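Local coordinates for protein group 1 truncated hemoglobin GlbN (Synechocystis sp., PDB 1S69) that binds oxygen very tightly at a single heme, as a small monomeric truncated hemoglobin of the cyanobacterium, at residues H70-V74 / E75-L79. Sequence-based numbering, arbitrary orientation.
Sequences HKELV and ENHGL. With HEM (protoporphyrin IX containing Fe), chain D.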
loop_
_atom_site.group_PDB
_atom_site.type_symbol
_atom_site.label_atom_id
_atom_site.label_comp_id
_atom_site.label_asym_id
_atom_site.label_seq_id
_atom_site.Cartn_x
_atom_site.Cartn_y
_atom_site.Cartn_z
ATOM N N HIS A 70 -4.997 3.111 10.892
ATOM C CA HIS A 70 -3.598 3.075 11.370
ATOM C C HIS A 70 -3.438 3.662 12.748
ATOM O O HIS A 70 -2.364 3.655 13.259
ATOM C CB HIS A 70 -2.643 3.719 10.374
ATOM C CG HIS A 70 -2.655 3.031 9.042
ATOM N ND1 HIS A 70 -3.500 3.405 8.018
ATOM C CD2 HIS A 70 -2.005 1.926 8.605
ATOM C CE1 HIS A 70 -3.303 2.624 6.964
ATOM N NE2 HIS A 70 -2.460 1.680 7.319
ATOM N N LYS A 71 -4.550 4.139 13.330
ATOM C CA LYS A 71 -4.536 4.870 14.601
ATOM C C LYS A 71 -3.820 4.104 15.743
ATOM O O LYS A 71 -2.961 4.659 16.421
ATOM C CB LYS A 71 -5.999 5.158 15.050
ATOM C CG LYS A 71 -6.060 5.832 16.428
ATOM C CD LYS A 71 -7.505 5.952 16.838
ATOM C CE LYS A 71 -7.694 7.263 17.548
ATOM N NZ LYS A 71 -8.042 7.006 18.926
ATOM N N GLU A 72 -4.205 2.827 15.924
ATOM C CA GLU A 72 -3.676 2.021 17.008
ATOM C C GLU A 72 -2.179 1.782 16.834
ATOM O O GLU A 72 -1.419 1.719 17.845
ATOM C CB GLU A 72 -4.493 0.733 17.118
ATOM C CG GLU A 72 -4.257 -0.088 18.368
ATOM C CD GLU A 72 -3.026 -0.999 18.306
ATOM O OE1 GLU A 72 -2.509 -1.342 17.184
ATOM O OE2 GLU A 72 -2.546 -1.368 19.418
ATOM N N LEU A 73 -1.728 1.730 15.575
ATOM C CA LEU A 73 -0.278 1.573 15.268
ATOM C C LEU A 73 0.511 2.828 15.685
ATOM O O LEU A 73 1.577 2.741 16.254
ATOM C CB LEU A 73 -0.055 1.331 13.788
ATOM C CG LEU A 73 -0.906 0.248 13.100
ATOM C CD1 LEU A 73 -0.488 0.281 11.586
ATOM C CD2 LEU A 73 -0.636 -1.142 13.757
ATOM N N VAL A 74 -0.039 3.988 15.354
ATOM C CA VAL A 74 0.598 5.296 15.724
ATOM C C VAL A 74 0.633 5.466 17.262
ATOM O O VAL A 74 1.632 5.875 17.843
ATOM C CB VAL A 74 -0.209 6.481 15.068
ATOM C CG1 VAL A 74 0.248 7.842 15.608
ATOM C CG2 VAL A 74 -0.133 6.450 13.540
ATOM N N GLU A 75 -0.487 5.239 17.888
ATOM C CA GLU A 75 -0.691 5.502 19.315
ATOM C C GLU A 75 -0.008 4.499 20.206
ATOM O O GLU A 75 0.526 4.897 21.225
ATOM C CB GLU A 75 -2.192 5.521 19.662
ATOM C CG GLU A 75 -2.870 6.714 19.041
ATOM C CD GLU A 75 -4.311 6.910 19.471
ATOM O OE1 GLU A 75 -4.953 6.038 20.122
ATOM O OE2 GLU A 75 -4.809 7.959 19.072
ATOM N N ASN A 76 0.026 3.214 19.805
ATOM C CA ASN A 76 0.591 2.173 20.692
ATOM C C ASN A 76 1.912 1.573 20.263
ATOM O O ASN A 76 2.565 0.981 21.095
ATOM C CB ASN A 76 -0.451 1.081 20.973
ATOM C CG ASN A 76 -1.721 1.657 21.551
ATOM O OD1 ASN A 76 -1.692 2.698 22.229
ATOM N ND2 ASN A 76 -2.841 1.045 21.247
ATOM N N HIS A 77 2.311 1.742 18.983
ATOM C CA HIS A 77 3.439 0.947 18.410
ATOM C C HIS A 77 4.445 1.784 17.706
ATOM O O HIS A 77 5.265 1.262 16.942
ATOM C CB HIS A 77 2.943 -0.231 17.529
ATOM C CG HIS A 77 1.923 -1.089 18.247
ATOM N ND1 HIS A 77 2.248 -1.997 19.244
ATOM C CD2 HIS A 77 0.576 -1.059 18.211
ATOM C CE1 HIS A 77 1.145 -2.513 19.747
ATOM N NE2 HIS A 77 0.119 -1.960 19.134
ATOM N N GLY A 78 4.368 3.104 17.902
ATOM C CA GLY A 78 5.417 3.979 17.397
ATOM C C GLY A 78 5.448 4.159 15.878
ATOM O O GLY A 78 6.481 4.565 15.300
ATOM N N LEU A 79 4.320 3.926 15.213
ATOM C CA LEU A 79 4.342 4.095 13.730
ATOM C C LEU A 79 4.744 5.544 13.377
ATOM O O LEU A 79 4.076 6.469 13.805
ATOM C CB LEU A 79 2.956 3.778 13.126
ATOM C CG LEU A 79 2.931 3.825 11.575
ATOM C CD1 LEU A 79 3.687 2.561 11.074
ATOM C CD2 LEU A 79 1.419 3.883 11.088
HETATM C CHA HEM D . -4.228 -1.658 7.404
HETATM C CHB HEM D . -3.515 0.830 3.257
HETATM C CHC HEM D . 0.608 2.613 5.088
HETATM C CHD HEM D . 0.475 -0.988 8.370
HETATM C C1A HEM D . -4.411 -1.076 6.141
HETATM C C2A HEM D . -5.577 -1.251 5.296
HETATM C C3A HEM D . -5.370 -0.606 4.154
HETATM C C4A HEM D . -4.081 0.016 4.213
HETATM C CMA HEM D . -6.352 -0.563 2.948
HETATM C CAA HEM D . -6.797 -2.107 5.717
HETATM C CBA HEM D . -7.857 -1.070 6.130
HETATM C CGA HEM D . -9.269 -1.582 6.385
HETATM O O1A HEM D . -9.394 -2.117 7.480
HETATM O O2A HEM D . -10.256 -1.435 5.559
HETATM C C1B HEM D . -2.356 1.555 3.442
HETATM C C2B HEM D . -1.846 2.463 2.475
HETATM C C3B HEM D . -0.701 3.005 2.979
HETATM C C4B HEM D . -0.476 2.379 4.271
HETATM C CMB HEM D . -2.562 2.768 1.112
HETATM C CAB HEM D . 0.351 4.021 2.371
HETATM C CBB HEM D . 0.854 3.979 1.096
HETATM C C1C HEM D . 0.934 1.768 6.157
HETATM C C2C HEM D . 2.182 1.808 6.879
HETATM C C3C HEM D . 2.133 0.775 7.751
HETATM C C4C HEM D . 0.882 0.077 7.611
HETATM C CMC HEM D . 3.289 2.897 6.603
HETATM C CAC HEM D . 3.156 0.264 8.784
HETATM C CBC HEM D . 4.409 0.071 8.399
HETATM C C1D HEM D . -0.793 -1.483 8.428
HETATM C C2D HEM D . -1.248 -2.448 9.371
HETATM C C3D HEM D . -2.700 -2.607 9.066
HETATM C C4D HEM D . -3.006 -1.740 7.993
HETATM C CMD HEM D . -0.459 -3.174 10.462
HETATM C CAD HEM D . -3.697 -3.528 9.740
HETATM C CBD HEM D . -4.068 -2.669 10.951
HETATM C CGD HEM D . -4.663 -3.534 12.016
HETATM O O1D HEM D . -5.857 -3.785 11.952
HETATM O O2D HEM D . -3.963 -3.968 12.939
HETATM N NA HEM D . -3.519 -0.330 5.421
HETATM N NB HEM D . -1.489 1.493 4.541
HETATM N NC HEM D . 0.185 0.714 6.636
HETATM N ND HEM D . -1.863 -1.056 7.640
HETATM FE FE HEM D . -1.679 0.189 6.076
HETATM O O HOH W 1 3.343 5.016 19.830
HETATM O O HOH W 2 3.761 6.987 16.485
#
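Glu72 OE2 takes two donors at once, His77 NE2 at 2.7 Å and Asn76 ND2 at 3.0 Å, both from the same face of the carboxylate. The imidazole comes in on the syn side, whereas the amide N-H, nearly straight at 171°, reaches the oxygen from above the carboxylate plane. Glu72 gets there by placing CG anti to its backbone N (chi1 -168°) and bending at chi2, which turns the carboxylate up the helix. Two donors fix its rotation and would probably favour the charged form. On another side of the helix Lys71 and Glu75 form a looser salt bridge, NZ to OE2 3.4 Å.

Leu73 O is likewise gripped twice, by His77 N at 3.0 Å and, from the opposite face of its carbonyl plane, by Leu79 N at 3.2 Å. Gly78, with positive phi, makes the reversal, and one water links its N to Val74 O. The chain thus folds Leu79 back over the helix: its CB lies against Leu73 CB, CD2 meets Val74 CG2, and CD1 presses on the vinyl carbon CAC of the heme, 3.3 Å away. With an alanine here, both methyls go, and a gap would probably open between Val74 CG2 and the heme vinyl. Leu73 CD1 packs on the heme near CHD, while His70 NE2 binds the iron at 2.1 Å and its ND1 is hydrogen-bonded to Met66 O. This is the proximal side of the heme pocket in a 2-on-2 globin, with Gly78 as the positive-phi residue that follows the helix.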